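Local coordinates for diaminopimelate decarboxylase (Psychromonas ingrahamii, PDB 4XG1), which probably decarboxylates meso-diaminopimelate to L-lysine with the help of pyridoxal 5'-phosphate, the last step of lysine synthesis by the diaminopimelate route, at residues 70-73 against 78-81; 43-48 against 54-59. One frame throughout, in Å; residues are numbered along the deposited sequence.

Contact 1. Residues 70-73 against 78-81. With LLP ((2S)-2-amino-6-[[3-hydroxy-2-methyl-5-(phosphonooxymethyl)pyridin-4-yl]methylideneamino]hexanoic acid), chain T.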
loop_
_atom_site.group_PDB
_atom_site.type_symbol
_atom_site.label_atom_id
_atom_site.label_comp_id
_atom_site.label_asym_id
_atom_site.label_seq_id
_atom_site.Cartn_x
_atom_site.Cartn_y
_atom_site.Cartn_z
ATOM N N ASN B 70 -5.957 -17.144 -14.474
ATOM C CA ASN B 70 -6.219 -18.398 -15.126
ATOM C C ASN B 70 -7.521 -18.344 -15.870
ATOM O O ASN B 70 -7.613 -18.842 -16.971
ATOM C CB ASN B 70 -6.244 -19.525 -14.102
ATOM C CG ASN B 70 -6.566 -20.869 -14.737
ATOM O OD1 ASN B 70 -7.674 -21.344 -14.603
ATOM N ND2 ASN B 70 -5.599 -21.451 -15.459
ATOM N N LEU B 71 -8.521 -17.699 -15.298
ATOM C CA LEU B 71 -9.763 -17.510 -16.021
ATOM C C LEU B 71 -9.509 -16.830 -17.361
ATOM O O LEU B 71 -10.038 -17.267 -18.383
ATOM C CB LEU B 71 -10.744 -16.675 -15.232
ATOM C CG LEU B 71 -11.315 -17.301 -13.973
ATOM C CD1 LEU B 71 -12.364 -16.358 -13.383
ATOM C CD2 LEU B 71 -11.927 -18.662 -14.260
ATOM N N MET B 72 -8.710 -15.774 -17.361
ATOM C CA MET B 72 -8.413 -15.106 -18.595
ATOM C C MET B 72 -7.679 -16.062 -19.538
ATOM O O MET B 72 -7.957 -16.080 -20.744
ATOM C CB MET B 72 -7.495 -13.897 -18.406
ATOM C CG MET B 72 -7.910 -12.880 -17.390
ATOM S SD MET B 72 -9.508 -12.125 -17.623
ATOM C CE MET B 72 -9.550 -11.338 -16.034
ATOM N N ALA B 73 -6.685 -16.768 -19.012
ATOM C CA ALA B 73 -5.832 -17.626 -19.825
ATOM C C ALA B 73 -6.666 -18.702 -20.571
ATOM O O ALA B 73 -6.409 -18.999 -21.733
ATOM C CB ALA B 73 -4.775 -18.278 -18.983
ATOM N N GLY B 78 -4.660 -12.378 -23.685
ATOM C CA GLY B 78 -3.286 -11.923 -23.505
ATOM C C GLY B 78 -3.216 -11.172 -22.169
ATOM O O GLY B 78 -4.223 -11.024 -21.470
ATOM N N PHE B 79 -2.009 -10.719 -21.834
ATOM C CA PHE B 79 -1.747 -10.081 -20.563
ATOM C C PHE B 79 -0.799 -8.936 -20.727
ATOM O O PHE B 79 0.156 -9.017 -21.496
ATOM C CB PHE B 79 -1.156 -11.088 -19.608
ATOM C CG PHE B 79 -2.102 -12.199 -19.286
ATOM C CD1 PHE B 79 -3.046 -12.054 -18.285
ATOM C CD2 PHE B 79 -2.078 -13.390 -20.023
ATOM C CE1 PHE B 79 -3.959 -13.066 -18.015
ATOM C CE2 PHE B 79 -2.987 -14.395 -19.776
ATOM C CZ PHE B 79 -3.931 -14.241 -18.767
ATOM N N ASP B 80 -1.084 -7.855 -20.021
ATOM C CA ASP B 80 -0.169 -6.721 -19.939
ATOM C C ASP B 80 0.460 -6.769 -18.541
ATOM O O ASP B 80 -0.258 -6.818 -17.550
ATOM C CB ASP B 80 -0.969 -5.437 -20.162
ATOM C CG ASP B 80 -0.143 -4.190 -19.978
ATOM O OD1 ASP B 80 1.061 -4.198 -20.344
ATOM O OD2 ASP B 80 -0.725 -3.187 -19.465
ATOM N N ILE B 81 1.777 -6.769 -18.483
ATOM C CA ILE B 81 2.489 -6.952 -17.263
ATOM C C ILE B 81 3.419 -5.792 -17.057
ATOM O O ILE B 81 3.778 -5.103 -18.019
ATOM C CB ILE B 81 3.356 -8.237 -17.246
ATOM C CG1 ILE B 81 4.552 -8.119 -18.190
ATOM C CG2 ILE B 81 2.511 -9.468 -17.555
ATOM C CD1 ILE B 81 5.465 -9.317 -18.146
HETATM N N1 LLP T . -1.792 -0.181 -19.173
HETATM C C2 LLP T . -0.879 0.580 -18.558
HETATM C "C2'" LLP T . 0.434 0.854 -19.248
HETATM C C3 LLP T . -1.197 1.095 -17.213
HETATM O O3 LLP T . -0.320 1.893 -16.563
HETATM C C4 LLP T . -2.498 0.782 -16.612
HETATM C "C4'" LLP T . -2.928 1.286 -15.270
HETATM C C5 LLP T . -3.421 -0.067 -17.392
HETATM C C6 LLP T . -2.996 -0.516 -18.633
HETATM C "C5'" LLP T . -4.775 -0.481 -16.881
HETATM O OP4 LLP T . -5.602 0.585 -16.626
HETATM P P LLP T . -7.124 0.429 -16.151
HETATM O OP1 LLP T . -7.052 -0.589 -15.022
HETATM O OP2 LLP T . -7.652 1.846 -15.827
HETATM O OP3 LLP T . -7.966 0.045 -17.383
HETATM N N LLP T . -4.159 2.295 -8.294
HETATM C CA LLP T . -5.094 3.147 -9.137
HETATM C CB LLP T . -5.160 2.637 -10.573
HETATM C CG LLP T . -4.248 3.322 -11.572
HETATM C CD LLP T . -3.473 2.337 -12.418
HETATM C CE LLP T . -2.738 3.072 -13.554
HETATM N NZ LLP T . -2.087 2.262 -14.604
HETATM C C LLP T . -6.489 3.037 -8.571
HETATM O O LLP T . -6.748 2.277 -7.654
HETATM O OXT LLP T . -7.425 3.685 -9.010
#

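Contact 2. Residues 43-48 against 54-59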
loop_
_atom_site.group_PDB
_atom_site.type_symbol
_atom_site.label_atom_id
_atom_site.label_comp_id
_atom_site.label_asym_id
_atom_site.label_seq_id
_atom_site.Cartn_x
_atom_site.Cartn_y
_atom_site.Cartn_z
ATOM N N GLN B 43 -15.279 -10.798 -22.066
ATOM C CA GLN B 43 -15.959 -11.099 -23.334
ATOM C C GLN B 43 -16.597 -9.866 -23.960
ATOM O O GLN B 43 -16.450 -9.655 -25.153
ATOM C CB GLN B 43 -17.004 -12.204 -23.149
ATOM C CG GLN B 43 -16.434 -13.561 -23.516
ATOM C CD GLN B 43 -16.969 -14.674 -22.657
ATOM O OE1 GLN B 43 -17.921 -14.479 -21.874
ATOM N NE2 GLN B 43 -16.416 -15.872 -22.845
ATOM N N ALA B 44 -17.272 -9.056 -23.147
ATOM C CA ALA B 44 -17.806 -7.778 -23.611
ATOM C C ALA B 44 -16.770 -7.034 -24.419
ATOM O O ALA B 44 -17.094 -6.560 -25.501
ATOM C CB ALA B 44 -18.266 -6.929 -22.460
ATOM N N PHE B 45 -15.520 -7.029 -23.966
ATOM C CA PHE B 45 -14.441 -6.421 -24.728
ATOM C C PHE B 45 -14.051 -7.209 -25.984
ATOM O O PHE B 45 -13.809 -6.646 -27.051
ATOM C CB PHE B 45 -13.155 -6.320 -23.875
ATOM C CG PHE B 45 -13.009 -5.032 -23.089
ATOM C CD1 PHE B 45 -12.570 -3.906 -23.712
ATOM C CD2 PHE B 45 -13.289 -4.980 -21.727
ATOM C CE1 PHE B 45 -12.435 -2.721 -23.023
ATOM C CE2 PHE B 45 -13.172 -3.800 -21.026
ATOM C CZ PHE B 45 -12.732 -2.658 -21.690
ATOM N N ASP B 46 -13.902 -8.520 -25.830
ATOM C CA ASP B 46 -13.391 -9.355 -26.898
ATOM C C ASP B 46 -14.375 -9.444 -28.066
ATOM O O ASP B 46 -14.013 -9.219 -29.217
ATOM C CB ASP B 46 -13.129 -10.742 -26.373
ATOM C CG ASP B 46 -12.437 -11.620 -27.382
ATOM O OD1 ASP B 46 -11.319 -11.253 -27.816
ATOM O OD2 ASP B 46 -13.027 -12.694 -27.691
ATOM N N SER B 47 -15.626 -9.735 -27.758
ATOM C CA SER B 47 -16.665 -9.839 -28.775
ATOM C C SER B 47 -16.727 -8.536 -29.550
ATOM O O SER B 47 -16.547 -8.529 -30.782
ATOM C CB SER B 47 -18.031 -10.118 -28.146
ATOM O OG SER B 47 -18.031 -11.394 -27.571
ATOM N N ALA B 48 -16.932 -7.436 -28.824
ATOM C CA ALA B 48 -17.109 -6.139 -29.433
ATOM C C ALA B 48 -16.013 -5.807 -30.429
ATOM O O ALA B 48 -16.260 -5.080 -31.381
ATOM C CB ALA B 48 -17.215 -5.074 -28.377
ATOM N N HIS B 54 -7.353 -8.352 -33.243
ATOM C CA HIS B 54 -7.128 -7.782 -31.931
ATOM C C HIS B 54 -6.559 -8.758 -30.933
ATOM O O HIS B 54 -6.645 -9.980 -31.091
ATOM C CB HIS B 54 -8.432 -7.273 -31.387
ATOM C CG HIS B 54 -9.383 -8.354 -31.008
ATOM N ND1 HIS B 54 -10.012 -9.147 -31.934
ATOM C CD2 HIS B 54 -9.824 -8.767 -29.799
ATOM C CE1 HIS B 54 -10.794 -10.011 -31.311
ATOM N NE2 HIS B 54 -10.711 -9.788 -30.012
ATOM N N LEU B 55 -5.944 -8.194 -29.895
ATOM C CA LEU B 55 -5.653 -8.943 -28.688
ATOM C C LEU B 55 -6.070 -8.166 -27.444
ATOM O O LEU B 55 -5.827 -6.971 -27.325
ATOM C CB LEU B 55 -4.180 -9.309 -28.623
ATOM C CG LEU B 55 -3.793 -10.162 -27.428
ATOM C CD1 LEU B 55 -4.561 -11.467 -27.415
ATOM C CD2 LEU B 55 -2.309 -10.425 -27.445
ATOM N N ILE B 56 -6.707 -8.870 -26.525
ATOM C CA ILE B 56 -6.996 -8.301 -25.228
ATOM C C ILE B 56 -6.001 -8.759 -24.200
ATOM O O ILE B 56 -5.963 -9.926 -23.807
ATOM C CB ILE B 56 -8.414 -8.592 -24.846
ATOM C CG1 ILE B 56 -9.250 -7.943 -25.927
ATOM C CG2 ILE B 56 -8.694 -8.077 -23.446
ATOM C CD1 ILE B 56 -10.687 -7.750 -25.563
ATOM N N CYS B 57 -5.138 -7.816 -23.835
ATOM C CA CYS B 57 -4.071 -8.016 -22.870
ATOM C C CYS B 57 -4.488 -7.499 -21.480
ATOM O O CYS B 57 -4.215 -6.378 -21.136
ATOM C CB CYS B 57 -2.847 -7.276 -23.320
ATOM S SG CYS B 57 -2.143 -8.038 -24.752
ATOM N N TYR B 58 -5.173 -8.330 -20.713
ATOM C CA TYR B 58 -5.598 -7.956 -19.379
ATOM C C TYR B 58 -4.473 -7.361 -18.592
ATOM O O TYR B 58 -3.333 -7.869 -18.611
ATOM C CB TYR B 58 -6.157 -9.151 -18.644
ATOM C CG TYR B 58 -6.379 -8.873 -17.192
ATOM C CD1 TYR B 58 -7.292 -7.929 -16.773
ATOM C CD2 TYR B 58 -5.690 -9.598 -16.227
ATOM C CE1 TYR B 58 -7.528 -7.713 -15.413
ATOM C CE2 TYR B 58 -5.901 -9.373 -14.878
ATOM C CZ TYR B 58 -6.816 -8.433 -14.480
ATOM O OH TYR B 58 -6.993 -8.258 -13.164
ATOM N N ALA B 59 -4.779 -6.274 -17.901
ATOM C CA ALA B 59 -3.772 -5.568 -17.106
ATOM C C ALA B 59 -3.648 -6.221 -15.707
ATOM O O ALA B 59 -4.451 -6.002 -14.813
ATOM C CB ALA B 59 -4.151 -4.111 -16.981
HETATM O O HOH W 1 -8.368 -11.056 -27.213
#

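Contact 1. Residues 70-73 against 78-81
Met-72 leans on the outer end of the Phe-79 ring, and following it from CB outward explains most of this small contact. CB is the atom that presses hardest: it lies 3.6 Å from Phe-79 CZ and almost as close to CE1. CG keeps a lighter touch, 4.0 Å from Phe-79 CE1. The bend at chi2 (-58°) carries SD and CE off the ring instead of along it. Chain and ring cross at a slant. Phe-79 reaches the helix because its CG stands anti to its own carbonyl carbon (chi1 -64°), which extends the ring out from the strand. The far corner, CZ, also abuts Ala-73: the backbone N, at the ring edge and near its plane, is 3.7 Å away, and the methyl CB 4.1 Å. All of this is van der Waals packing. On the next residue of the strand, Asp-80 turns to the cofactor, its OD2 3.2 Å from the pyridine N1 of LLP, while OD1 is hydrogen-bonded to Ser-103 OG. The strand thus gives one residue to the shell of helices and the next to the pocket, as in a TIM barrel. Helix 66-74 belongs to the beta-alpha-beta unit between strands 54-59 and 78-81. Met-72 also packs on Ile-38 and Trp-42 of helix 35-49, and Phe-79 on Val-90 of helix 84-92, so the contact sits between two flanking helices.

Contact 2. Residues 43-48 against 54-59
His-54 approaches the carboxylate of Asp-46 from above its plane, with NE2 50° out of it, yet the bond is short: His-54 NE2 to Asp-46 OD1 is 2.7 Å. On the imidazole side the geometry is conventional, since OD1 lies at the ring edge near the ring plane, and the N-H points fairly straight (153°). Asp-46 CG stands anti to the backbone N (chi1 -173°), which swings the carboxylate to the strand side. Asp-46 OD1 also accepts from a water at 3.0 Å, and that water takes the backbone N-H of Ile-56 at 2.8 Å. The carboxylate is thereby tied to strand 54-59 twice, once directly and once through water. Deeper in, Ile-56 supplies the apolar half: its CD1 wedges in at the helix surface, 3.3 Å from Phe-45 CB and equally near the backbone N of Asp-46. Residues 43-48 run nearly antiparallel to 54-59, the axes of the two segments 9.0 Å apart at closest, as befits a helix laid on the outside of a TIM barrel. A leucine in place of His-54 would probably leave Asp-46 OD1 with the water but without its direct link to the strand, its charge less well balanced. The other ring nitrogen, ND1, is hydrogen-bonded to the carbonyl O of His-52. With one nitrogen facing a carboxylate and the other a carbonyl, both would have to donate, consistent with a positively charged imidazole paired with Asp-46.

Overall arrangement
Contact 2 comes first along the chain and contact 1 follows it, with their centres 10 Å apart. Strands 54-59 and 78-81 lie side by side and parallel in the barrel, joined by probable hydrogen bonds from Gly-78 N to Ile-56 O (2.8 Å) and Asp-80 N to Tyr-58 O (2.7 Å). Helix 66-74, packed in contact 1, is the crossover connecting them. Both strands run to the cofactor: Ala-59, at the end of one, touches LLP, and Asp-80 of the other brings OD2 up to its pyridine nitrogen. In contact 2 the side chain of Phe-45 comes within about 7 Å of LLP, whereas the Asp-46 and His-54 pair takes no part in the pocket.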